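Local coordinates for CDP-4-keto-6-deoxy-D-glucose-3-dehydrase (Yersinia pseudotuberculosis, PDB 3BB8), which probably acts as a pyridoxal-phosphate-dependent 3-dehydrase on CDP-4-keto-6-deoxy-D-glucose in lipopolysaccharide sugar biosynthesis, on an aspartate aminotransferase fold, at residues Ala29-Ser37 with Glu368-Leu376; Ile164-Ala175 with Ile189-Tyr200. The protein carries 1 engineered substitution. One frame throughout, in Å; residues are numbered along the deposited sequence.

Interaction 1: Ala29-Ser37 with Glu368-Leu376; sequences AGKSVVPPS and EAKVGTRLL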
loop_
_atom_site.group_PDB
_atom_site.type_symbol
_atom_site.label_atom_id
_atom_site.label_comp_id
_atom_site.label_asym_id
_atom_site.label_seq_id
_atom_site.Cartn_x
_atom_site.Cartn_y
_atom_site.Cartn_z
ATOM N N ALA A 29 11.201 17.368 34.089
ATOM C CA ALA A 29 10.203 18.398 33.802
ATOM C C ALA A 29 10.899 19.538 33.065
ATOM O O ALA A 29 12.015 19.923 33.407
ATOM C CB ALA A 29 9.623 18.912 35.110
ATOM N N GLY A 30 10.230 20.077 32.050
ATOM C CA GLY A 30 10.797 21.181 31.298
ATOM C C GLY A 30 11.694 20.788 30.141
ATOM O O GLY A 30 11.793 21.522 29.154
ATOM N N LYS A 31 12.357 19.642 30.252
ATOM C CA LYS A 31 13.237 19.188 29.182
ATOM C C LYS A 31 12.636 17.993 28.449
ATOM O O LYS A 31 12.670 17.930 27.219
ATOM C CB LYS A 31 14.617 18.825 29.738
ATOM C CG LYS A 31 15.671 18.632 28.657
ATOM C CD LYS A 31 17.066 18.507 29.249
ATOM C CE LYS A 31 18.121 18.497 28.153
ATOM N NZ LYS A 31 19.503 18.399 28.705
ATOM N N SER A 32 12.089 17.048 29.211
ATOM C CA SER A 32 11.462 15.858 28.640
ATOM C C SER A 32 10.152 16.253 27.971
ATOM O O SER A 32 9.490 17.195 28.404
ATOM C CB SER A 32 11.162 14.827 29.733
ATOM O OG SER A 32 12.347 14.371 30.360
ATOM N N VAL A 33 9.775 15.535 26.920
ATOM C CA VAL A 33 8.523 15.829 26.233
ATOM C C VAL A 33 7.445 14.830 26.625
ATOM O O VAL A 33 7.740 13.749 27.135
ATOM C CB VAL A 33 8.687 15.774 24.706
ATOM C CG1 VAL A 33 9.600 16.888 24.242
ATOM C CG2 VAL A 33 9.240 14.419 24.295
ATOM N N VAL A 34 6.194 15.207 26.407
ATOM C CA VAL A 34 5.067 14.326 26.691
ATOM C C VAL A 34 4.251 14.280 25.401
ATOM O O VAL A 34 3.252 14.990 25.254
ATOM C CB VAL A 34 4.188 14.861 27.829
ATOM C CG1 VAL A 34 3.092 13.862 28.148
ATOM C CG2 VAL A 34 5.042 15.132 29.062
ATOM N N PRO A 35 4.689 13.458 24.431
ATOM C CA PRO A 35 3.990 13.334 23.150
ATOM C C PRO A 35 2.603 12.723 23.292
ATOM O O PRO A 35 2.322 12.009 24.252
ATOM C CB PRO A 35 4.940 12.472 22.321
ATOM C CG PRO A 35 5.590 11.614 23.341
ATOM C CD PRO A 35 5.875 12.582 24.467
ATOM N N PRO A 36 1.709 13.013 22.338
ATOM C CA PRO A 36 0.348 12.474 22.388
ATOM C C PRO A 36 0.310 10.992 22.018
ATOM O O PRO A 36 -0.667 10.294 22.292
ATOM C CB PRO A 36 -0.407 13.355 21.392
ATOM C CG PRO A 36 0.636 13.643 20.366
ATOM C CD PRO A 36 1.884 13.910 21.181
ATOM N N SER A 37 1.379 10.510 21.399
ATOM C CA SER A 37 1.443 9.108 21.019
ATOM C C SER A 37 2.874 8.726 20.699
ATOM O O SER A 37 3.765 9.577 20.685
ATOM C CB SER A 37 0.552 8.845 19.802
ATOM O OG SER A 37 1.016 9.560 18.673
ATOM N N GLU A 368 4.812 24.915 24.432
ATOM C CA GLU A 368 6.001 25.478 25.060
ATOM C C GLU A 368 6.404 24.635 26.264
ATOM O O GLU A 368 7.591 24.441 26.527
ATOM C CB GLU A 368 5.730 26.923 25.485
ATOM C CG GLU A 368 5.171 27.785 24.352
ATOM C CD GLU A 368 4.937 29.236 24.753
ATOM O OE1 GLU A 368 4.292 29.479 25.801
ATOM O OE2 GLU A 368 5.389 30.136 24.007
ATOM N N ALA A 369 5.408 24.124 26.977
ATOM C CA ALA A 369 5.630 23.294 28.156
ATOM C C ALA A 369 6.060 21.865 27.818
ATOM O O ALA A 369 6.250 21.046 28.718
ATOM C CB ALA A 369 4.341 23.214 28.977
ATOM N N LYS A 370 6.194 21.571 26.525
ATOM C CA LYS A 370 6.598 20.242 26.047
ATOM C C LYS A 370 5.481 19.203 26.103
ATOM O O LYS A 370 5.740 18.005 26.077
ATOM C CB LYS A 370 7.793 19.733 26.860
ATOM C CG LYS A 370 9.014 20.631 26.859
ATOM C CD LYS A 370 9.812 20.494 25.587
ATOM C CE LYS A 370 11.172 21.161 25.740
ATOM N NZ LYS A 370 12.018 21.035 24.517
ATOM N N VAL A 371 4.241 19.665 26.203
ATOM C CA VAL A 371 3.096 18.767 26.247
ATOM C C VAL A 371 2.469 18.744 24.864
ATOM O O VAL A 371 1.824 19.716 24.449
ATOM C CB VAL A 371 2.040 19.253 27.250
ATOM C CG1 VAL A 371 0.788 18.374 27.160
ATOM C CG2 VAL A 371 2.615 19.225 28.650
ATOM N N GLY A 372 2.660 17.638 24.152
ATOM C CA GLY A 372 2.118 17.527 22.812
ATOM C C GLY A 372 0.608 17.433 22.766
ATOM O O GLY A 372 -0.017 16.838 23.645
ATOM N N THR A 373 0.019 18.043 21.744
ATOM C CA THR A 373 -1.424 17.999 21.557
ATOM C C THR A 373 -1.712 17.708 20.082
ATOM O O THR A 373 -0.839 17.864 19.221
ATOM C CB THR A 373 -2.114 19.342 21.928
ATOM O OG1 THR A 373 -1.582 20.396 21.116
ATOM C CG2 THR A 373 -1.898 19.676 23.402
ATOM N N ARG A 374 -2.938 17.279 19.807
ATOM C CA ARG A 374 -3.360 16.976 18.451
ATOM C C ARG A 374 -4.821 17.347 18.331
ATOM O O ARG A 374 -5.597 17.113 19.256
ATOM C CB ARG A 374 -3.213 15.472 18.148
ATOM C CG ARG A 374 -1.791 14.964 18.091
ATOM C CD ARG A 374 -1.114 15.462 16.847
ATOM N NE ARG A 374 0.263 14.989 16.746
ATOM C CZ ARG A 374 1.292 15.526 17.390
ATOM N NH1 ARG A 374 1.113 16.571 18.195
ATOM N NH2 ARG A 374 2.507 15.021 17.222
ATOM N N LEU A 375 -5.208 17.920 17.201
ATOM C CA LEU A 375 -6.606 18.235 17.016
ATOM C C LEU A 375 -7.262 16.892 16.664
ATOM O O LEU A 375 -6.559 15.927 16.372
ATOM C CB LEU A 375 -6.770 19.268 15.896
ATOM C CG LEU A 375 -6.059 20.611 16.163
ATOM C CD1 LEU A 375 -6.596 21.667 15.206
ATOM C CD2 LEU A 375 -6.294 21.068 17.612
ATOM N N LEU A 376 -8.588 16.815 16.714
ATOM C CA LEU A 376 -9.277 15.567 16.413
ATOM C C LEU A 376 -9.329 15.254 14.911
ATOM O O LEU A 376 -10.407 15.172 14.305
ATOM C CB LEU A 376 -10.696 15.591 17.012
ATOM C CG LEU A 376 -11.416 14.236 17.112
ATOM C CD1 LEU A 376 -10.511 13.248 17.785
ATOM C CD2 LEU A 376 -12.709 14.363 17.898
#
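P36 presents the CG corner of its ring to the guanidinium group of R374, 3.6 Å above the plane and over its centre, so that ring and side chain cross at about a right angle. The arginine chain bends at chi2 (-72°), which brings its guanidinium against the proline, and the same P36 CG also touches R374 CG at 3.6 Å. In its own plane the guanidinium is tied back to the preceding residue, R374 NH1 giving a hydrogen bond to T373 O at 2.6 Å, which limits its rotation. W410 of strand 408-411 packs against both P36 and R374, and Y280 of the second subunit reaches the arginine as well. Between the two segments runs a single beta bridge, V34 with V371: V34 N donates to K370 O at 2.9 Å, and G372 N returns a bond of 2.9 Å to V34 O. The bridge starts where helix 359-368 ends in a Schellman motif, K370 having positive phi. K370 lays its aliphatic chain along the backbone of 30-33; its own bend at chi2 (-79°) brings CE to 3.5 Å from G30 O, while CB lies 3.4 Å from S32 O. V33 CG1 meets the middle of this chain at K370 CD, 3.9 Å away. V34 and V371 both pack on V425 of helix 419-432.

Interaction 2: Ile164-Ala175 with Ile189-Tyr200; sequences IAHTLGNLFDLA and IEDCCDALGSTY. With PLP (pyridoxal-5'-phosphate), chain C.
L174 sets its CB over one face of the Y200 ring, 3.6 Å from the centroid and 10° off the normal, a CH-pi contact. The contact joins elements of the beta-alpha-beta unit of strand 159-165, helix 174-184 and strand 187-191 in the large sheet of the aspartate aminotransferase fold; Y200 itself lies on strand 199-200, which follows it. The ring's hydroxyl reaches the start of that helix, where Y200 OH accepts a hydrogen bond from A175 N at 3.2 Å; D173, the N-cap, uses OD1 on the backbone N of E176. Along the parallel strands, D191 N binds I164 O at 3.0 Å and H166 N binds D191 O, also at 3.0 Å. E190 passes H166 obliquely, the fit at the ring being doubtful, and its oxygens are taken up by backbone N-H groups of G206, F208 and G209. Beyond the strands, S198 OG donates to G169 O at 2.6 Å, in the carbonyl plane and on a lone pair, and A195 CB touches both H166 CB and G169 CA. D191 leaves the sheet beside A165, its CB 3.4 Å from A165 CB. With CG anti to the backbone N (chi1 177°), its carboxylate extends to the cofactor, where it would probably stabilise a protonated pyridine nitrogen. One oxygen, OD2, is held in an Asx turn by C193 N at 2.9 Å; the other, OD1, accepts from T123 OG1 and from PLP N1, the latter at 2.9 Å.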
loop_
_atom_site.group_PDB
_atom_site.type_symbol
_atom_site.label_atom_id
_atom_site.label_comp_id
_atom_site.label_asym_id
_atom_site.label_seq_id
_atom_site.Cartn_x
_atom_site.Cartn_y
_atom_site.Cartn_z
ATOM N N ILE A 164 -18.025 3.429 10.087
ATOM C CA ILE A 164 -17.674 4.406 11.103
ATOM C C ILE A 164 -16.534 3.883 11.956
ATOM O O ILE A 164 -16.377 2.674 12.115
ATOM C CB ILE A 164 -18.869 4.654 12.034
ATOM C CG1 ILE A 164 -20.038 5.230 11.248
ATOM C CG2 ILE A 164 -18.470 5.561 13.168
ATOM C CD1 ILE A 164 -21.286 5.414 12.086
ATOM N N ALA A 165 -15.761 4.791 12.536
ATOM C CA ALA A 165 -14.645 4.387 13.377
ATOM C C ALA A 165 -14.959 4.586 14.859
ATOM O O ALA A 165 -15.701 5.497 15.217
ATOM C CB ALA A 165 -13.394 5.193 13.005
ATOM N N HIS A 166 -14.401 3.716 15.705
ATOM C CA HIS A 166 -14.563 3.835 17.150
ATOM C C HIS A 166 -13.511 4.882 17.500
ATOM O O HIS A 166 -12.370 4.564 17.840
ATOM C CB HIS A 166 -14.273 2.496 17.852
ATOM C CG HIS A 166 -15.346 1.468 17.655
ATOM N ND1 HIS A 166 -15.265 0.476 16.700
ATOM C CD2 HIS A 166 -16.558 1.321 18.242
ATOM C CE1 HIS A 166 -16.378 -0.235 16.707
ATOM N NE2 HIS A 166 -17.181 0.258 17.633
ATOM N N THR A 167 -13.916 6.140 17.379
ATOM C CA THR A 167 -13.034 7.283 17.589
ATOM C C THR A 167 -12.214 7.303 18.862
ATOM O O THR A 167 -12.751 7.229 19.957
ATOM C CB THR A 167 -13.840 8.584 17.479
ATOM O OG1 THR A 167 -14.534 8.584 16.227
ATOM C CG2 THR A 167 -12.928 9.803 17.546
ATOM N N LEU A 168 -10.902 7.413 18.685
ATOM C CA LEU A 168 -9.932 7.457 19.768
ATOM C C LEU A 168 -9.977 6.307 20.774
ATOM O O LEU A 168 -9.527 6.454 21.911
ATOM C CB LEU A 168 -10.040 8.795 20.506
ATOM C CG LEU A 168 -9.632 10.024 19.682
ATOM C CD1 LEU A 168 -9.909 11.301 20.487
ATOM C CD2 LEU A 168 -8.155 9.922 19.321
ATOM N N GLY A 169 -10.492 5.158 20.353
ATOM C CA GLY A 169 -10.553 4.022 21.255
ATOM C C GLY A 169 -11.927 3.892 21.883
ATOM O O GLY A 169 -12.357 2.790 22.237
ATOM N N ASN A 170 -12.625 5.016 22.021
ATOM C CA ASN A 170 -13.955 4.981 22.605
ATOM C C ASN A 170 -14.875 4.342 21.570
ATOM O O ASN A 170 -14.707 4.539 20.370
ATOM C CB ASN A 170 -14.412 6.397 22.979
ATOM C CG ASN A 170 -15.628 6.395 23.895
ATOM O OD1 ASN A 170 -15.818 5.469 24.693
ATOM N ND2 ASN A 170 -16.449 7.437 23.797
ATOM N N LEU A 171 -15.848 3.573 22.048
ATOM C CA LEU A 171 -16.754 2.848 21.165
ATOM C C LEU A 171 -18.021 3.653 20.895
ATOM O O LEU A 171 -18.605 4.237 21.808
ATOM C CB LEU A 171 -17.116 1.489 21.767
ATOM C CG LEU A 171 -15.945 0.552 22.078
ATOM C CD1 LEU A 171 -15.430 0.787 23.491
ATOM C CD2 LEU A 171 -16.353 -0.900 21.886
ATOM N N PHE A 172 -18.440 3.681 19.634
ATOM C CA PHE A 172 -19.754 4.203 19.275
ATOM C C PHE A 172 -20.862 3.250 19.710
ATOM O O PHE A 172 -20.598 2.118 20.117
ATOM C CB PHE A 172 -19.837 4.453 17.768
ATOM C CG PHE A 172 -19.721 3.206 16.938
ATOM C CD1 PHE A 172 -20.794 2.340 16.812
ATOM C CD2 PHE A 172 -18.539 2.899 16.286
ATOM C CE1 PHE A 172 -20.690 1.192 16.049
ATOM C CE2 PHE A 172 -18.429 1.752 15.522
ATOM C CZ PHE A 172 -19.506 0.898 15.404
ATOM N N ASP A 173 -22.104 3.715 19.621
ATOM C CA ASP A 173 -23.236 2.994 20.190
ATOM C C ASP A 173 -23.590 1.772 19.350
ATOM O O ASP A 173 -24.537 1.801 18.562
ATOM C CB ASP A 173 -24.450 3.915 20.317
ATOM C CG ASP A 173 -25.621 3.246 21.009
ATOM O OD1 ASP A 173 -25.617 2.001 21.115
ATOM O OD2 ASP A 173 -26.544 3.964 21.448
ATOM N N LEU A 174 -22.826 0.699 19.522
ATOM C CA LEU A 174 -22.993 -0.501 18.708
ATOM C C LEU A 174 -24.422 -1.033 18.726
ATOM O O LEU A 174 -24.955 -1.466 17.694
ATOM C CB LEU A 174 -22.017 -1.587 19.172
ATOM C CG LEU A 174 -20.635 -1.529 18.512
ATOM C CD1 LEU A 174 -19.658 -2.408 19.269
ATOM C CD2 LEU A 174 -20.748 -1.974 17.060
ATOM N N ALA A 175 -25.041 -0.993 19.901
ATOM C CA ALA A 175 -26.406 -1.465 20.060
ATOM C C ALA A 175 -27.330 -0.796 19.051
ATOM O O ALA A 175 -28.052 -1.473 18.316
ATOM C CB ALA A 175 -26.888 -1.189 21.474
ATOM N N ILE A 189 -19.151 -1.698 8.524
ATOM C CA ILE A 189 -17.693 -1.754 8.622
ATOM C C ILE A 189 -17.209 -0.975 9.847
ATOM O O ILE A 189 -17.474 0.221 9.986
ATOM C CB ILE A 189 -17.005 -1.191 7.362
ATOM C CG1 ILE A 189 -17.274 -2.121 6.178
ATOM C CG2 ILE A 189 -15.493 -1.086 7.588
ATOM C CD1 ILE A 189 -16.869 -1.568 4.855
ATOM N N GLU A 190 -16.504 -1.675 10.729
ATOM C CA GLU A 190 -15.957 -1.088 11.946
ATOM C C GLU A 190 -14.494 -0.675 11.788
ATOM O O GLU A 190 -13.607 -1.530 11.783
ATOM C CB GLU A 190 -16.001 -2.095 13.091
ATOM C CG GLU A 190 -17.283 -2.207 13.873
ATOM C CD GLU A 190 -17.144 -3.257 14.962
ATOM O OE1 GLU A 190 -17.366 -4.455 14.674
ATOM O OE2 GLU A 190 -16.782 -2.893 16.100
ATOM N N ASP A 191 -14.237 0.624 11.665
ATOM C CA ASP A 191 -12.862 1.105 11.581
ATOM C C ASP A 191 -12.359 1.135 13.026
ATOM O O ASP A 191 -12.756 1.995 13.815
ATOM C CB ASP A 191 -12.821 2.511 10.969
ATOM C CG ASP A 191 -11.410 3.097 10.925
ATOM O OD1 ASP A 191 -11.203 4.064 10.154
ATOM O OD2 ASP A 191 -10.517 2.606 11.661
ATOM N N CYS A 192 -11.502 0.175 13.359
ATOM C CA CYS A 192 -10.920 0.027 14.690
ATOM C C CYS A 192 -9.443 0.394 14.658
ATOM O O CYS A 192 -8.664 -0.082 15.491
ATOM C CB CYS A 192 -11.049 -1.429 15.163
ATOM S SG CYS A 192 -12.745 -2.034 15.246
ATOM N N CYS A 193 -9.056 1.233 13.703
ATOM C CA CYS A 193 -7.657 1.628 13.592
ATOM C C CYS A 193 -7.093 2.292 14.850
ATOM O O CYS A 193 -5.876 2.301 15.059
ATOM C CB CYS A 193 -7.460 2.532 12.376
ATOM S SG CYS A 193 -7.568 1.623 10.793
ATOM N N ASP A 194 -7.961 2.858 15.682
ATOM C CA ASP A 194 -7.494 3.488 16.919
ATOM C C ASP A 194 -8.137 2.807 18.117
ATOM O O ASP A 194 -8.109 3.349 19.228
ATOM C CB ASP A 194 -7.883 4.966 16.975
ATOM C CG ASP A 194 -7.331 5.769 15.823
ATOM O OD1 ASP A 194 -6.159 5.575 15.449
ATOM O OD2 ASP A 194 -8.073 6.620 15.302
ATOM N N ALA A 195 -8.712 1.626 17.895
ATOM C CA ALA A 195 -9.409 0.922 18.964
ATOM C C ALA A 195 -9.052 -0.549 19.170
ATOM O O ALA A 195 -9.926 -1.357 19.488
ATOM C CB ALA A 195 -10.912 1.055 18.749
ATOM N N LEU A 196 -7.785 -0.905 19.000
ATOM C CA LEU A 196 -7.392 -2.289 19.194
ATOM C C LEU A 196 -7.467 -2.616 20.684
ATOM O O LEU A 196 -6.759 -2.009 21.500
ATOM C CB LEU A 196 -5.972 -2.526 18.686
ATOM C CG LEU A 196 -5.492 -3.976 18.793
ATOM C CD1 LEU A 196 -6.443 -4.895 18.034
ATOM C CD2 LEU A 196 -4.085 -4.088 18.246
ATOM N N GLY A 197 -8.327 -3.569 21.039
ATOM C CA GLY A 197 -8.462 -3.952 22.434
ATOM C C GLY A 197 -9.727 -3.416 23.075
ATOM O O GLY A 197 -10.094 -3.822 24.173
ATOM N N SER A 198 -10.395 -2.497 22.389
ATOM C CA SER A 198 -11.622 -1.919 22.897
ATOM C C SER A 198 -12.724 -2.958 22.883
ATOM O O SER A 198 -12.836 -3.746 21.943
ATOM C CB SER A 198 -12.047 -0.714 22.049
ATOM O OG SER A 198 -11.239 0.419 22.326
ATOM N N THR A 199 -13.540 -2.954 23.931
ATOM C CA THR A 199 -14.647 -3.887 24.036
ATOM C C THR A 199 -15.942 -3.114 24.248
ATOM O O THR A 199 -15.937 -1.998 24.760
ATOM C CB THR A 199 -14.449 -4.864 25.221
ATOM O OG1 THR A 199 -14.545 -4.146 26.458
ATOM C CG2 THR A 199 -13.085 -5.521 25.142
ATOM N N TYR A 200 -17.047 -3.713 23.827
ATOM C CA TYR A 200 -18.364 -3.118 23.978
ATOM C C TYR A 200 -19.294 -4.249 24.377
ATOM O O TYR A 200 -19.486 -5.200 23.618
ATOM C CB TYR A 200 -18.837 -2.492 22.664
ATOM C CG TYR A 200 -20.227 -1.895 22.726
ATOM C CD1 TYR A 200 -21.361 -2.707 22.708
ATOM C CD2 TYR A 200 -20.411 -0.512 22.800
ATOM C CE1 TYR A 200 -22.647 -2.156 22.758
ATOM C CE2 TYR A 200 -21.689 0.050 22.853
ATOM C CZ TYR A 200 -22.803 -0.774 22.829
ATOM O OH TYR A 200 -24.069 -0.220 22.850
HETATM N N1 PLP C . -8.765 5.620 10.601
HETATM C C2 PLP C . -8.431 6.176 11.825
HETATM C C2A PLP C . -9.570 6.573 12.755
HETATM C C3 PLP C . -7.059 6.354 12.174
HETATM O O3 PLP C . -6.689 6.896 13.354
HETATM C C4 PLP C . -6.011 5.946 11.243
HETATM C C4A PLP C . -4.519 6.135 11.689
HETATM C C5 PLP C . -6.422 5.387 9.988
HETATM C C6 PLP C . -7.835 5.239 9.705
HETATM C C5A PLP C . -5.533 4.903 8.883
HETATM O O4P PLP C . -4.377 4.332 9.308
HETATM P P PLP C . -2.929 4.564 8.651
HETATM O O1P PLP C . -2.082 3.394 9.108
HETATM O O2P PLP C . -2.395 5.977 9.287
HETATM O O3P PLP C . -3.050 4.659 7.126
#

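In the fold
Interaction 2 is nested in the chain inside the long loop that interaction 1 closes: 29-37 comes first, then 164-175 and 189-200, and finally 368-376. Their centres lie about 25 Å apart. Interaction 2 is buried, its centre about 8 Å from the centre of the chain, on strands 159-165 and 187-191 of the large sheet, whereas interaction 1 is partly buried and ties the loop between helices 17-21 and 43-55 to the region of helices 359-368 and 419-432. They meet where 368-376 runs inward, L376 CD1 packing on L168 CD1 at 3.4 Å. Interaction 2 contributes D191, C193 and D194 to the cofactor pocket; from interaction 1, the R374 side chain comes to about 10 Å from the bound PLP.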